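Local coordinates for kelch-like protein 7 (PDB 3II7) that serves as the substrate-specific adapter of a Cul3-RBX1 E3 ubiquitin ligase complex, which marks selected proteins for degradation, at residues A[38-43]-A[78-83]; A[55-60]-A[74-79]. One frame throughout, in Å; residues are numbered along the deposited sequence.

Interaction 1: residues A[38-43]-A[78-83]; sequences DIRCPF and VKDSWY. With EDO (1,2-ethanediol), chain B.
Trp82 turns its CG anti to its own carbonyl carbon (chi1 -72°), which swings the indole across to residues 40-43, while Asp80 holds its CG anti to the backbone N (chi1 -179°) and sends its carboxylate to Arg40. The contact joins two neighbouring blades of the kelch beta-propeller: the loop following strand 35-38 of one packs on the start of the outermost strand 81-86 of the next. Trp82 NE1 donates to Arg40 O (2.9 Å), a bond of 161° that lies in the carbonyl plane on a lone pair and almost in the plane of the indole; together with the packing on the ring's face, it limits how far the indole can turn. Over one face of the indole come Pro42 and Phe43. Pro42 CD makes a CH-pi contact 3.6 Å from the centroid of the Trp82 five-membered ring; Phe43 presents an edge to the six-membered ring in an offset edge-to-face pair, with Phe43 CE2 3.6 Å from Trp82 CE3. Cys41 SG approaches obliquely, nearest Trp82 CZ2 at 3.6 Å, and also accepts the backbone N-H of Phe43. Beside the indole, Arg40 NH2 and Asp80 OD2 form a salt bridge (2.8 Å), in the guanidinium plane but tilted from the carboxylate plane and on its syn side. A water accepts from Arg40 N and NE and donates to Asp80 OD1, doubling the link; OD1 is also bonded by Tyr75 OH. Asp80 and Ser81 both face Asn76, a G1 beta bulge at the entry to strand 81-86. A 1,2-ethanediol, probably from the crystallisation liquor, lies along the loop backbone: its O1 donates to Ile39 O (2.7 Å), and its O2 accepts from Cys41 N (3.0 Å).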
# COMPACT_ATOMS: atom_id res chain seq x y z
N ASP A 38 -7.27 17.81 -8.51
CA ASP A 38 -8.48 17.14 -8.00
C ASP A 38 -9.01 15.98 -8.86
O ASP A 38 -9.02 16.06 -10.09
CB ASP A 38 -9.60 18.16 -7.79
CG ASP A 38 -9.31 19.17 -6.69
OD1 ASP A 38 -8.37 18.99 -5.88
OD2 ASP A 38 -10.07 20.16 -6.63
N ILE A 39 -9.42 14.90 -8.19
CA ILE A 39 -10.18 13.80 -8.76
C ILE A 39 -11.56 13.83 -8.11
O ILE A 39 -11.66 13.73 -6.89
CB ILE A 39 -9.53 12.43 -8.43
CG1 ILE A 39 -8.10 12.35 -8.98
CG2 ILE A 39 -10.36 11.28 -8.99
CD1 ILE A 39 -7.31 11.15 -8.45
N ARG A 40 -12.61 13.95 -8.92
CA ARG A 40 -13.96 13.87 -8.39
C ARG A 40 -14.29 12.43 -7.99
O ARG A 40 -14.05 11.51 -8.76
CB ARG A 40 -14.98 14.39 -9.41
CG ARG A 40 -14.85 15.89 -9.67
CD ARG A 40 -15.77 16.34 -10.77
NE ARG A 40 -15.40 15.71 -12.05
CZ ARG A 40 -16.15 15.67 -13.14
NH1 ARG A 40 -17.36 16.24 -13.19
NH2 ARG A 40 -15.67 15.04 -14.21
N CYS A 41 -14.79 12.26 -6.77
CA CYS A 41 -15.15 10.95 -6.20
C CYS A 41 -16.48 11.06 -5.51
O CYS A 41 -16.60 11.85 -4.57
CB CYS A 41 -14.13 10.51 -5.19
SG CYS A 41 -14.47 8.92 -4.39
N PRO A 42 -17.46 10.27 -5.93
CA PRO A 42 -18.80 10.35 -5.34
C PRO A 42 -19.04 9.34 -4.19
O PRO A 42 -20.17 9.17 -3.75
CB PRO A 42 -19.67 10.00 -6.52
CG PRO A 42 -18.90 8.92 -7.20
CD PRO A 42 -17.44 9.30 -7.04
N PHE A 43 -17.97 8.72 -3.70
CA PHE A 43 -18.05 7.74 -2.59
C PHE A 43 -17.39 8.25 -1.34
O PHE A 43 -16.30 8.86 -1.40
CB PHE A 43 -17.39 6.42 -3.00
CG PHE A 43 -18.02 5.79 -4.22
CD1 PHE A 43 -19.32 5.31 -4.17
CD2 PHE A 43 -17.32 5.69 -5.40
CE1 PHE A 43 -19.90 4.75 -5.29
CE2 PHE A 43 -17.90 5.12 -6.53
CZ PHE A 43 -19.19 4.65 -6.46
N VAL A 78 -8.70 7.11 -17.39
CA VAL A 78 -8.74 7.71 -18.72
C VAL A 78 -10.10 8.36 -19.01
O VAL A 78 -10.17 9.46 -19.55
CB VAL A 78 -8.40 6.63 -19.79
CG1 VAL A 78 -8.72 7.11 -21.19
CG2 VAL A 78 -6.91 6.22 -19.67
N LYS A 79 -11.17 7.67 -18.62
CA LYS A 79 -12.53 8.18 -18.79
C LYS A 79 -12.98 9.11 -17.63
O LYS A 79 -14.01 9.78 -17.73
CB LYS A 79 -13.50 7.00 -18.93
CG LYS A 79 -13.17 6.05 -20.11
CD LYS A 79 -14.10 4.85 -20.11
CE LYS A 79 -13.66 3.80 -21.14
NZ LYS A 79 -14.44 2.53 -21.01
N ASP A 80 -12.22 9.15 -16.54
CA ASP A 80 -12.60 9.94 -15.35
C ASP A 80 -14.00 9.55 -14.91
O ASP A 80 -14.88 10.42 -14.71
CB ASP A 80 -12.49 11.45 -15.67
CG ASP A 80 -12.84 12.34 -14.47
OD1 ASP A 80 -12.52 11.99 -13.31
OD2 ASP A 80 -13.41 13.41 -14.72
N SER A 81 -14.22 8.25 -14.74
CA SER A 81 -15.54 7.76 -14.38
C SER A 81 -15.42 6.60 -13.41
O SER A 81 -14.40 5.91 -13.37
CB SER A 81 -16.31 7.31 -15.62
OG SER A 81 -15.67 6.23 -16.24
N TRP A 82 -16.49 6.41 -12.63
CA TRP A 82 -16.53 5.41 -11.60
C TRP A 82 -17.54 4.33 -11.92
O TRP A 82 -18.61 4.60 -12.50
CB TRP A 82 -16.94 6.04 -10.26
CG TRP A 82 -15.87 6.89 -9.64
CD1 TRP A 82 -15.66 8.23 -9.86
CD2 TRP A 82 -14.90 6.49 -8.67
NE1 TRP A 82 -14.59 8.68 -9.10
CE2 TRP A 82 -14.13 7.63 -8.35
CE3 TRP A 82 -14.60 5.26 -8.03
CZ2 TRP A 82 -13.06 7.58 -7.42
CZ3 TRP A 82 -13.56 5.22 -7.12
CH2 TRP A 82 -12.79 6.37 -6.83
N TYR A 83 -17.22 3.12 -11.50
CA TYR A 83 -18.17 2.03 -11.54
C TYR A 83 -17.94 1.07 -10.38
O TYR A 83 -16.96 1.20 -9.65
CB TYR A 83 -18.13 1.31 -12.90
CG TYR A 83 -16.82 0.69 -13.26
CD1 TYR A 83 -16.61 -0.67 -13.09
CD2 TYR A 83 -15.79 1.45 -13.84
CE1 TYR A 83 -15.38 -1.26 -13.44
CE2 TYR A 83 -14.60 0.85 -14.22
CZ TYR A 83 -14.40 -0.49 -14.01
OH TYR A 83 -13.22 -1.09 -14.39
C1 EDO B . -12.85 14.18 -4.02
O1 EDO B . -11.85 15.09 -4.53
C2 EDO B . -14.22 14.84 -3.91
O2 EDO B . -14.94 14.83 -5.15
O HOH W 1 -12.52 14.26 -11.78
O HOH W 2 -14.63 11.36 -11.46

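Interaction 2: residues A[55-60]-A[74-79]; sequences DNVVYI and CYNVVK
Asn56 O takes the N-H of Val77 at 2.8 Å, and Val77 CG2 rests against the same oxygen; the flat amide of Asn56 meets the Val78 methyl CG2, OD1 at 3.7 Å. Val57 CG1, anti to the backbone N (chi1 -178°), touches Cys74 CB at 3.8 Å and lies over one face of the Tyr59 ring, offset toward the rim. As a non-hydrogen-bonded pair Val57 faces Asn76, whose OD1 forms an Asx motif where strand 71-76 ends, accepting Lys79 N at 2.9 Å from above its carbonyl plane and, weakly, Val78 N; with an alanine here, Lys79 N would probably be left without this acceptor and the turn at 77-79 freer to shift. The two middle strands of a four-stranded kelch propeller blade, 57-61 and 71-76, run antiparallel here as a beta hairpin. Val58 pairs with Tyr75 through two backbone bonds, Val58 N to Tyr75 O and Tyr75 N to Val58 O. Val58 CG2, on the opposite face from Val57, meets Val77 CG1 at 4.0 Å. Tyr59 brings CD1 within 3.5 Å of Cys74 SG, an oblique sulfur-aromatic contact.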
# COMPACT_ATOMS: atom_id res chain seq x y z
N ASP A 55 -4.29 -1.59 -15.57
CA ASP A 55 -4.87 -1.32 -16.91
C ASP A 55 -5.97 -0.24 -16.89
O ASP A 55 -7.14 -0.48 -17.20
CB ASP A 55 -5.39 -2.63 -17.51
CG ASP A 55 -5.82 -2.50 -18.95
OD1 ASP A 55 -5.27 -1.66 -19.70
OD2 ASP A 55 -6.73 -3.25 -19.32
N ASN A 56 -5.53 0.94 -16.51
CA ASN A 56 -6.34 2.17 -16.49
C ASN A 56 -7.41 2.28 -15.40
O ASN A 56 -8.17 3.26 -15.40
CB ASN A 56 -6.97 2.42 -17.86
CG ASN A 56 -5.93 2.67 -18.94
OD1 ASN A 56 -4.87 3.24 -18.67
ND2 ASN A 56 -6.25 2.29 -20.17
N VAL A 57 -7.43 1.33 -14.47
CA VAL A 57 -8.44 1.30 -13.40
C VAL A 57 -7.80 1.23 -12.02
O VAL A 57 -6.93 0.36 -11.75
CB VAL A 57 -9.40 0.10 -13.59
CG1 VAL A 57 -10.50 0.11 -12.49
CG2 VAL A 57 -10.04 0.14 -14.98
N VAL A 58 -8.26 2.14 -11.12
CA VAL A 58 -7.98 2.05 -9.68
C VAL A 58 -9.12 1.29 -9.04
O VAL A 58 -10.28 1.68 -9.19
CB VAL A 58 -7.87 3.42 -9.01
CG1 VAL A 58 -7.65 3.25 -7.50
CG2 VAL A 58 -6.73 4.30 -9.63
N TYR A 59 -8.78 0.19 -8.36
CA TYR A 59 -9.76 -0.60 -7.60
C TYR A 59 -9.63 -0.27 -6.13
O TYR A 59 -8.49 -0.31 -5.57
CB TYR A 59 -9.52 -2.10 -7.80
CG TYR A 59 -9.69 -2.54 -9.22
CD1 TYR A 59 -10.91 -3.06 -9.67
CD2 TYR A 59 -8.67 -2.43 -10.12
CE1 TYR A 59 -11.07 -3.46 -10.98
CE2 TYR A 59 -8.80 -2.85 -11.44
CZ TYR A 59 -10.01 -3.36 -11.87
OH TYR A 59 -10.16 -3.75 -13.17
N ILE A 60 -10.76 0.09 -5.52
CA ILE A 60 -10.82 0.37 -4.08
C ILE A 60 -11.65 -0.72 -3.45
O ILE A 60 -12.82 -0.95 -3.85
CB ILE A 60 -11.43 1.74 -3.82
CG1 ILE A 60 -10.50 2.83 -4.35
CG2 ILE A 60 -11.68 1.96 -2.27
CD1 ILE A 60 -11.03 4.21 -4.27
N CYS A 74 -14.46 1.32 -8.55
CA CYS A 74 -13.44 1.29 -9.60
C CYS A 74 -13.43 2.62 -10.30
O CYS A 74 -14.50 3.11 -10.74
CB CYS A 74 -13.73 0.19 -10.58
SG CYS A 74 -14.05 -1.46 -9.86
N TYR A 75 -12.25 3.19 -10.44
CA TYR A 75 -12.11 4.47 -11.12
C TYR A 75 -11.29 4.30 -12.38
O TYR A 75 -10.10 3.94 -12.31
CB TYR A 75 -11.44 5.46 -10.21
CG TYR A 75 -11.20 6.81 -10.84
CD1 TYR A 75 -12.27 7.62 -11.22
CD2 TYR A 75 -9.89 7.30 -11.02
CE1 TYR A 75 -12.04 8.88 -11.80
CE2 TYR A 75 -9.66 8.57 -11.57
CZ TYR A 75 -10.73 9.34 -11.96
OH TYR A 75 -10.52 10.55 -12.52
N ASN A 76 -11.93 4.52 -13.53
CA ASN A 76 -11.26 4.49 -14.79
C ASN A 76 -10.55 5.85 -14.99
O ASN A 76 -11.20 6.90 -15.13
CB ASN A 76 -12.22 4.20 -15.93
CG ASN A 76 -11.50 4.05 -17.25
OD1 ASN A 76 -10.79 4.94 -17.68
ND2 ASN A 76 -11.64 2.87 -17.89
N VAL A 77 -9.23 5.83 -14.96
CA VAL A 77 -8.44 7.07 -14.97
C VAL A 77 -8.49 7.83 -16.30
O VAL A 77 -8.35 9.06 -16.32
CB VAL A 77 -6.96 6.82 -14.60
CG1 VAL A 77 -6.86 6.16 -13.19
CG2 VAL A 77 -6.25 6.02 -15.69
N VAL A 78 -8.70 7.11 -17.39
CA VAL A 78 -8.74 7.71 -18.72
C VAL A 78 -10.10 8.36 -19.01
O VAL A 78 -10.17 9.46 -19.55
CB VAL A 78 -8.40 6.63 -19.79
CG1 VAL A 78 -8.72 7.11 -21.19
CG2 VAL A 78 -6.91 6.22 -19.67
N LYS A 79 -11.17 7.67 -18.62
CA LYS A 79 -12.53 8.18 -18.79
C LYS A 79 -12.98 9.11 -17.63
O LYS A 79 -14.01 9.78 -17.73
CB LYS A 79 -13.50 7.00 -18.93
CG LYS A 79 -13.17 6.05 -20.11
CD LYS A 79 -14.10 4.85 -20.11
CE LYS A 79 -13.66 3.80 -21.14
NZ LYS A 79 -14.44 2.53 -21.01

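Along the chain the segments come in the order 38-43, 55-60, 74-79 and 78-83, the last two sharing Val78 and Lys79. The centres of the two interactions lie about 8 Å apart. Interaction 2 holds strands 57-61 and 71-76 together inside one blade, whereas interaction 1 reaches from that blade's outermost strand, 81-86, to the preceding blade, whose sheet combines strands 13-18, 26-30 and 35-38 with the C-terminal strand 290-295. Strands 71-76 and 81-86 are neighbours in the sheet, linked by a probable hydrogen bond between Cys74 N and Tyr83 O (2.7 Å). Built from both chain ends, the usual closure of a kelch propeller, the preceding blade is tied to the next by interaction 1.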